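Local coordinates for protein ribosome-associated factor Y (Coxiella burnetii, PDB 3TQM) that probably binds the ribosome as a hibernation factor of the short HPF type, associating with 100S dimers of 70S ribosomes in the regulation of translation, at residues Phe41-Asp51 with Ala63-Val74. Sequence-based numbering, arbitrary orientation. Where two conformers were deposited one is given.
Sequences FHINKLKKIVD and AQAESDDMYKTV. With SO4 (sulfate ion), chain E.
Met70, a selenomethionine in the first turn of helix 70-89, lays its end between Phe41, Ile43 and Val50, and this is the tight side of the contact. The fold is the β-α-β-β-β-α domain of the HPF/YfiA family, with both helices packed on one face of a four-stranded sheet; here the last helix starts against strands 36-44 and 47-56. The Met70 chain bends at chi2 (71°) and again at chi3 (79°), which drops SE 3.5 Å from Val50 CG2 and turns CE onto Ile43 CG2. Thr73 CG2 also touches Val50 CG2. Toward Phe41 it is Met70 that makes a Met-aromatic contact at the ring edge, with SE 3.8 Å from CD2 and in the ring plane. Val74 CG2 meets the same rim at CE2, while Leu16 and Thr20 of helix 14-24 close over Met70, Phe41 and Val74.

The backbone holds the strands just beneath. Val50 and Ala65 form an antiparallel hydrogen-bonded pair, Val50 N giving to Ala65 O at 2.9 Å and Ala65 N to Val50 O. Farther along, Lys48 N donates to Ser67 O (2.7 Å), tying the link between strand 59-65 and the helix to strand 47-56. Lys48 CB and CG pack on the Ser67-Met70 backbone, CB 3.2 Å from Ser67 O. Asp69 then caps the helix, its OD1 receiving Tyr71 N from above the carboxylate plane.

The sheet's other face is looser and wetter. Gln64 extends across Ile49, its NE2 3.4 Å from CG2, and Glu66 runs alongside Ile49 CG1. Opposite charges on Lys47 and Glu66 stop short of a salt bridge. Instead one water spans them, accepting from Lys47 NZ at 2.8 Å and donating to Glu66 OE1 at 2.9 Å.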
ATOM      1  N   PHE A  41      -5.681   4.056  -5.368  1.00 28.03           N
ATOM      2  CA  PHE A  41      -6.139   5.253  -4.674  1.00 29.27           C
ATOM      3  C   PHE A  41      -7.580   5.563  -5.077  1.00 30.59           C
ATOM      4  O   PHE A  41      -7.970   5.364  -6.226  1.00 31.83           O
ATOM      5  CB  PHE A  41      -5.255   6.446  -5.019  1.00 27.47           C
ATOM      6  CG  PHE A  41      -3.814   6.275  -4.623  1.00 28.28           C
ATOM      7  CD1 PHE A  41      -2.928   5.604  -5.449  1.00 28.83           C
ATOM      8  CD2 PHE A  41      -3.344   6.792  -3.428  1.00 28.72           C
ATOM      9  CE1 PHE A  41      -1.604   5.446  -5.086  1.00 30.75           C
ATOM     10  CE2 PHE A  41      -2.023   6.639  -3.060  1.00 29.81           C
ATOM     11  CZ  PHE A  41      -1.150   5.964  -3.889  1.00 29.90           C
ATOM     12  N   HIS A  42      -8.379   6.012  -4.120  0.51 30.40           N
ATOM     13  CA  HIS A  42      -9.723   6.459  -4.439  0.51 30.42           C
ATOM     14  C   HIS A  42     -10.326   7.256  -3.299  0.51 30.82           C
ATOM     15  O   HIS A  42      -9.943   7.107  -2.142  0.51 30.67           O
ATOM     16  CB  HIS A  42     -10.629   5.287  -4.842  0.51 30.32           C
ATOM     17  CG  HIS A  42     -10.576   4.122  -3.904  0.51 30.26           C
ATOM     18  ND1 HIS A  42      -9.468   3.311  -3.782  0.51 29.98           N
ATOM     19  CD2 HIS A  42     -11.508   3.615  -3.062  0.51 29.83           C
ATOM     20  CE1 HIS A  42      -9.715   2.363  -2.895  0.51 29.85           C
ATOM     21  NE2 HIS A  42     -10.945   2.525  -2.445  0.51 29.79           N
ATOM     22  N   ILE A  43     -11.267   8.120  -3.648  1.00 26.60           N
ATOM     23  CA  ILE A  43     -11.929   8.974  -2.672  1.00 28.98           C
ATOM     24  C   ILE A  43     -13.436   8.734  -2.667  1.00 25.29           C
ATOM     25  O   ILE A  43     -14.062   8.589  -3.717  1.00 19.92           O
ATOM     26  CB  ILE A  43     -11.612  10.472  -2.893  1.00 33.32           C
ATOM     27  CG1 ILE A  43     -12.531  11.090  -3.949  1.00 35.59           C
ATOM     28  CG2 ILE A  43     -10.143  10.660  -3.254  1.00 35.16           C
ATOM     29  CD1 ILE A  43     -13.613  11.979  -3.365  1.00 36.22           C
ATOM     30  N   ASN A  44     -14.009   8.674  -1.472  1.00 27.74           N
ATOM     31  CA  ASN A  44     -15.450   8.571  -1.316  1.00 30.03           C
ATOM     32  C   ASN A  44     -15.939   9.717  -0.439  1.00 30.18           C
ATOM     33  O   ASN A  44     -15.945   9.616   0.790  1.00 26.53           O
ATOM     34  CB  ASN A  44     -15.843   7.221  -0.718  1.00 31.51           C
ATOM     35  CG  ASN A  44     -17.344   6.997  -0.725  1.00 34.10           C
ATOM     36  OD1 ASN A  44     -18.127   7.940  -0.605  1.00 38.57           O
ATOM     37  ND2 ASN A  44     -17.754   5.742  -0.862  1.00 30.90           N
ATOM     38  N   LYS A  45     -16.340  10.806  -1.090  1.00 32.89           N
ATOM     39  CA  LYS A  45     -16.671  12.055  -0.412  1.00 32.76           C
ATOM     40  C   LYS A  45     -15.446  12.638   0.286  1.00 29.97           C
ATOM     41  O   LYS A  45     -14.518  13.108  -0.373  1.00 28.08           O
ATOM     42  CB  LYS A  45     -17.832  11.864   0.570  1.00 35.16           C
ATOM     43  CG  LYS A  45     -19.168  11.595  -0.107  1.00 37.17           C
ATOM     44  CD  LYS A  45     -20.284  11.425   0.909  1.00 40.27           C
ATOM     45  CE  LYS A  45     -21.627  11.247   0.217  1.00 43.25           C
ATOM     46  NZ  LYS A  45     -22.733  11.034   1.190  1.00 43.90           N
ATOM     47  N   LEU A  46     -15.444  12.603   1.614  1.00 31.15           N
ATOM     48  CA  LEU A  46     -14.327  13.132   2.394  1.00 31.06           C
ATOM     49  C   LEU A  46     -13.288  12.059   2.707  1.00 30.58           C
ATOM     50  O   LEU A  46     -12.215  12.359   3.228  1.00 30.00           O
ATOM     51  CB  LEU A  46     -14.828  13.767   3.694  1.00 30.58           C
ATOM     52  CG  LEU A  46     -15.686  15.024   3.568  1.00 32.80           C
ATOM     53  CD1 LEU A  46     -16.269  15.404   4.918  1.00 34.94           C
ATOM     54  CD2 LEU A  46     -14.879  16.175   2.982  1.00 30.91           C
ATOM     55  N   LYS A  47     -13.612  10.810   2.386  1.00 31.78           N
ATOM     56  CA  LYS A  47     -12.730   9.688   2.695  1.00 31.62           C
ATOM     57  C   LYS A  47     -11.663   9.481   1.620  1.00 32.04           C
ATOM     58  O   LYS A  47     -11.974   9.303   0.441  1.00 31.73           O
ATOM     59  CB  LYS A  47     -13.540   8.403   2.904  1.00 32.13           C
ATOM     60  CG  LYS A  47     -14.526   8.480   4.064  1.00 36.86           C
ATOM     61  CD  LYS A  47     -15.146   7.120   4.377  1.00 42.25           C
ATOM     62  CE  LYS A  47     -15.906   6.558   3.184  1.00 45.11           C
ATOM     63  NZ  LYS A  47     -16.538   5.240   3.485  1.00 45.01           N
ATOM     64  N   LYS A  48     -10.402   9.514   2.042  1.00 31.92           N
ATOM     65  CA  LYS A  48      -9.277   9.262   1.152  1.00 30.63           C
ATOM     66  C   LYS A  48      -8.789   7.832   1.342  1.00 29.25           C
ATOM     67  O   LYS A  48      -7.857   7.584   2.109  1.00 29.98           O
ATOM     68  CB  LYS A  48      -8.131  10.234   1.444  1.00 29.15           C
ATOM     69  CG  LYS A  48      -8.510  11.701   1.332  1.00 31.41           C
ATOM     70  CD  LYS A  48      -9.134  12.005  -0.019  1.00 35.24           C
ATOM     71  CE  LYS A  48      -9.332  13.502  -0.209  1.00 38.13           C
ATOM     72  NZ  LYS A  48     -10.152  14.095   0.883  1.00 40.27           N
ATOM     73  N   ILE A  49      -9.419   6.894   0.642  1.00 26.51           N
ATOM     74  CA  ILE A  49      -9.085   5.478   0.786  1.00 23.37           C
ATOM     75  C   ILE A  49      -7.899   5.051  -0.075  1.00 21.84           C
ATOM     76  O   ILE A  49      -7.816   5.393  -1.257  1.00 22.31           O
ATOM     77  CB  ILE A  49     -10.282   4.579   0.433  1.00 22.30           C
ATOM     78  CG1 ILE A  49     -11.484   4.908   1.319  1.00 23.29           C
ATOM     79  CG2 ILE A  49      -9.907   3.117   0.562  1.00 21.83           C
ATOM     80  CD1 ILE A  49     -12.431   5.911   0.713  1.00 24.09           C
ATOM     81  N   VAL A  50      -6.982   4.298   0.526  1.00 19.84           N
ATOM     82  CA  VAL A  50      -5.896   3.677  -0.227  1.00 22.62           C
ATOM     83  C   VAL A  50      -5.909   2.168   0.021  1.00 26.00           C
ATOM     84  O   VAL A  50      -5.927   1.716   1.164  1.00 28.10           O
ATOM     85  CB  VAL A  50      -4.519   4.267   0.144  1.00 21.34           C
ATOM     86  CG1 VAL A  50      -3.416   3.585  -0.648  1.00 18.91           C
ATOM     87  CG2 VAL A  50      -4.501   5.767  -0.116  1.00 22.50           C
ATOM     88  N   ASP A  51      -5.914   1.396  -1.062  1.00 27.41           N
ATOM     89  CA  ASP A  51      -6.004  -0.056  -0.981  1.00 28.25           C
ATOM     90  C   ASP A  51      -4.775  -0.697  -1.625  1.00 22.98           C
ATOM     91  O   ASP A  51      -4.221  -0.165  -2.589  1.00 19.08           O
ATOM     92  CB  ASP A  51      -7.288  -0.534  -1.668  1.00 38.59           C
ATOM     93  CG  ASP A  51      -7.585  -2.000  -1.409  1.00 50.78           C
ATOM     94  OD1 ASP A  51      -6.889  -2.621  -0.577  1.00 54.26           O
ATOM     95  OD2 ASP A  51      -8.530  -2.531  -2.034  1.00 55.86           O
ATOM     96  N   ALA A  63      -4.834  -5.165   2.064  1.00 26.54           N
ATOM     97  CA  ALA A  63      -5.011  -4.216   3.156  1.00 24.13           C
ATOM     98  C   ALA A  63      -5.617  -2.908   2.660  1.00 26.23           C
ATOM     99  O   ALA A  63      -5.340  -2.471   1.544  1.00 24.21           O
ATOM    100  CB  ALA A  63      -3.681  -3.956   3.848  1.00 21.13           C
ATOM    101  N   GLN A  64      -6.442  -2.284   3.497  1.00 28.61           N
ATOM    102  CA  GLN A  64      -7.082  -1.018   3.154  1.00 28.13           C
ATOM    103  C   GLN A  64      -7.102  -0.060   4.343  1.00 26.93           C
ATOM    104  O   GLN A  64      -7.314  -0.476   5.481  1.00 27.88           O
ATOM    105  CB  GLN A  64      -8.507  -1.257   2.657  1.00 29.08           C
ATOM    106  CG  GLN A  64      -9.188  -0.015   2.106  1.00 33.42           C
ATOM    107  CD  GLN A  64     -10.672  -0.218   1.863  1.00 36.83           C
ATOM    108  OE1 GLN A  64     -11.435  -0.485   2.791  1.00 39.10           O
ATOM    109  NE2 GLN A  64     -11.087  -0.098   0.607  1.00 37.03           N
ATOM    110  N   ALA A  65      -6.881   1.222   4.071  1.00 23.93           N
ATOM    111  CA  ALA A  65      -6.939   2.253   5.101  1.00 22.86           C
ATOM    112  C   ALA A  65      -7.564   3.520   4.533  1.00 23.38           C
ATOM    113  O   ALA A  65      -7.666   3.671   3.315  1.00 23.65           O
ATOM    114  CB  ALA A  65      -5.550   2.541   5.646  1.00 21.33           C
ATOM    115  N   GLU A  66      -7.977   4.425   5.414  1.00 24.34           N
ATOM    116  CA  GLU A  66      -8.637   5.652   4.983  1.00 25.25           C
ATOM    117  C   GLU A  66      -8.467   6.782   5.991  1.00 22.63           C
ATOM    118  O   GLU A  66      -8.218   6.547   7.169  1.00 21.76           O
ATOM    119  CB  GLU A  66     -10.129   5.399   4.735  1.00 29.14           C
ATOM    120  CG  GLU A  66     -10.936   5.152   6.000  1.00 33.28           C
ATOM    121  CD  GLU A  66     -12.410   4.911   5.721  1.00 39.21           C
ATOM    122  OE1 GLU A  66     -12.725   4.132   4.795  1.00 43.11           O
ATOM    123  OE2 GLU A  66     -13.254   5.504   6.424  1.00 38.57           O
ATOM    124  N   SER A  67      -8.612   8.010   5.510  1.00 23.30           N
ATOM    125  CA  SER A  67      -8.548   9.201   6.348  1.00 23.41           C
ATOM    126  C   SER A  67      -8.955  10.409   5.517  1.00 23.60           C
ATOM    127  O   SER A  67      -9.368  10.266   4.375  1.00 25.37           O
ATOM    128  CB  SER A  67      -7.137   9.392   6.915  1.00 26.99           C
ATOM    129  OG  SER A  67      -6.202   9.687   5.882  1.00 31.43           O
ATOM    130  N   ASP A  68      -8.844  11.599   6.093  1.00 24.19           N
ATOM    131  CA  ASP A  68      -9.227  12.819   5.391  1.00 25.39           C
ATOM    132  C   ASP A  68      -8.098  13.330   4.506  1.00 23.43           C
ATOM    133  O   ASP A  68      -8.249  14.327   3.799  1.00 25.80           O
ATOM    134  CB  ASP A  68      -9.635  13.904   6.388  1.00 28.90           C
ATOM    135  CG  ASP A  68      -8.566  14.163   7.427  1.00 35.62           C
ATOM    136  OD1 ASP A  68      -7.388  13.818   7.170  1.00 37.37           O
ATOM    137  OD2 ASP A  68      -8.897  14.712   8.497  1.00 39.98           O
ATOM    138  N   ASP A  69      -6.966  12.641   4.554  1.00 21.92           N
ATOM    139  CA  ASP A  69      -5.786  13.069   3.816  1.00 22.23           C
ATOM    140  C   ASP A  69      -5.092  11.877   3.171  1.00 19.53           C
ATOM    141  O   ASP A  69      -4.717  10.923   3.853  1.00 20.41           O
ATOM    142  CB  ASP A  69      -4.825  13.818   4.744  1.00 24.10           C
ATOM    143  CG  ASP A  69      -3.571  14.283   4.035  1.00 29.48           C
ATOM    144  OD1 ASP A  69      -3.515  14.196   2.791  1.00 32.78           O
ATOM    145  OD2 ASP A  69      -2.638  14.746   4.722  1.00 32.12           O
HETATM  146  N   MSE A  70      -4.919  11.943   1.855  1.00 17.43           N
HETATM  147  CA  MSE A  70      -4.370  10.827   1.097  1.00 18.89           C
HETATM  148  C   MSE A  70      -2.964  10.449   1.553  1.00 26.09           C
HETATM  149  O   MSE A  70      -2.620   9.268   1.622  1.00 29.03           O
HETATM  150  CB  MSE A  70      -4.366  11.140  -0.400  1.00 15.49           C
HETATM  151  CG  MSE A  70      -4.218   9.908  -1.264  1.00 14.18           C
HETATM  152 SE   MSE A  70      -5.812   8.781  -1.271  1.00 30.19          SE
HETATM  153  CE  MSE A  70      -6.898   9.810  -2.520  1.00 30.03           C
ATOM    154  N   TYR A  71      -2.151  11.455   1.857  1.00 28.19           N
ATOM    155  CA  TYR A  71      -0.795  11.213   2.333  1.00 25.74           C
ATOM    156  C   TYR A  71      -0.820  10.495   3.679  1.00 24.29           C
ATOM    157  O   TYR A  71      -0.045   9.566   3.912  1.00 20.99           O
ATOM    158  CB  TYR A  71      -0.019  12.525   2.444  1.00 26.50           C
ATOM    159  CG  TYR A  71       0.415  13.100   1.113  1.00 29.26           C
ATOM    160  CD1 TYR A  71       1.699  12.880   0.626  1.00 29.71           C
ATOM    161  CD2 TYR A  71      -0.456  13.864   0.346  1.00 27.79           C
ATOM    162  CE1 TYR A  71       2.104  13.407  -0.588  1.00 29.61           C
ATOM    163  CE2 TYR A  71      -0.058  14.392  -0.869  1.00 28.15           C
ATOM    164  CZ  TYR A  71       1.221  14.160  -1.330  1.00 29.34           C
ATOM    165  OH  TYR A  71       1.617  14.685  -2.540  1.00 29.43           O
ATOM    166  N   LYS A  72      -1.715  10.929   4.559  1.00 26.93           N
ATOM    167  CA  LYS A  72      -1.869  10.307   5.865  1.00 29.84           C
ATOM    168  C   LYS A  72      -2.376   8.872   5.720  1.00 31.08           C
ATOM    169  O   LYS A  72      -1.985   7.985   6.481  1.00 32.88           O
ATOM    170  CB  LYS A  72      -2.833  11.116   6.732  1.00 34.49           C
ATOM    171  CG  LYS A  72      -2.818  10.724   8.198  1.00 41.35           C
ATOM    172  CD  LYS A  72      -3.876  11.476   8.989  1.00 46.58           C
ATOM    173  CE  LYS A  72      -3.701  11.256  10.483  1.00 51.05           C
ATOM    174  NZ  LYS A  72      -3.634   9.807  10.823  1.00 52.78           N
ATOM    175  N   THR A  73      -3.241   8.649   4.734  1.00 28.44           N
ATOM    176  CA  THR A  73      -3.794   7.323   4.481  1.00 24.92           C
ATOM    177  C   THR A  73      -2.705   6.332   4.084  1.00 24.29           C
ATOM    178  O   THR A  73      -2.674   5.204   4.573  1.00 21.08           O
ATOM    179  CB  THR A  73      -4.863   7.354   3.372  1.00 22.69           C
ATOM    180  OG1 THR A  73      -5.893   8.285   3.724  1.00 20.81           O
ATOM    181  CG2 THR A  73      -5.470   5.972   3.189  1.00 22.22           C
ATOM    182  N   VAL A  74      -1.820   6.759   3.188  1.00 27.20           N
ATOM    183  CA  VAL A  74      -0.699   5.926   2.763  1.00 26.62           C
ATOM    184  C   VAL A  74       0.085   5.458   3.977  1.00 25.85           C
ATOM    185  O   VAL A  74       0.386   4.273   4.121  1.00 25.24           O
ATOM    186  CB  VAL A  74       0.244   6.684   1.816  1.00 26.88           C
ATOM    187  CG1 VAL A  74       1.557   5.931   1.660  1.00 29.19           C
ATOM    188  CG2 VAL A  74      -0.421   6.900   0.462  1.00 26.97           C
TER
HETATM  189  S   SO4 E  97      -2.360  16.183  -3.994  1.00 75.03           S
HETATM  190  O1  SO4 E  97      -1.609  14.945  -3.802  1.00 72.96           O
HETATM  191  O2  SO4 E  97      -1.479  17.336  -3.819  1.00 74.87           O
HETATM  192  O3  SO4 E  97      -2.916  16.197  -5.343  1.00 76.21           O
HETATM  193  O4  SO4 E  97      -3.445  16.253  -3.020  1.00 74.83           O
HETATM  194  O   HOH W   1     -15.014   2.872   3.464  1.00 34.36           O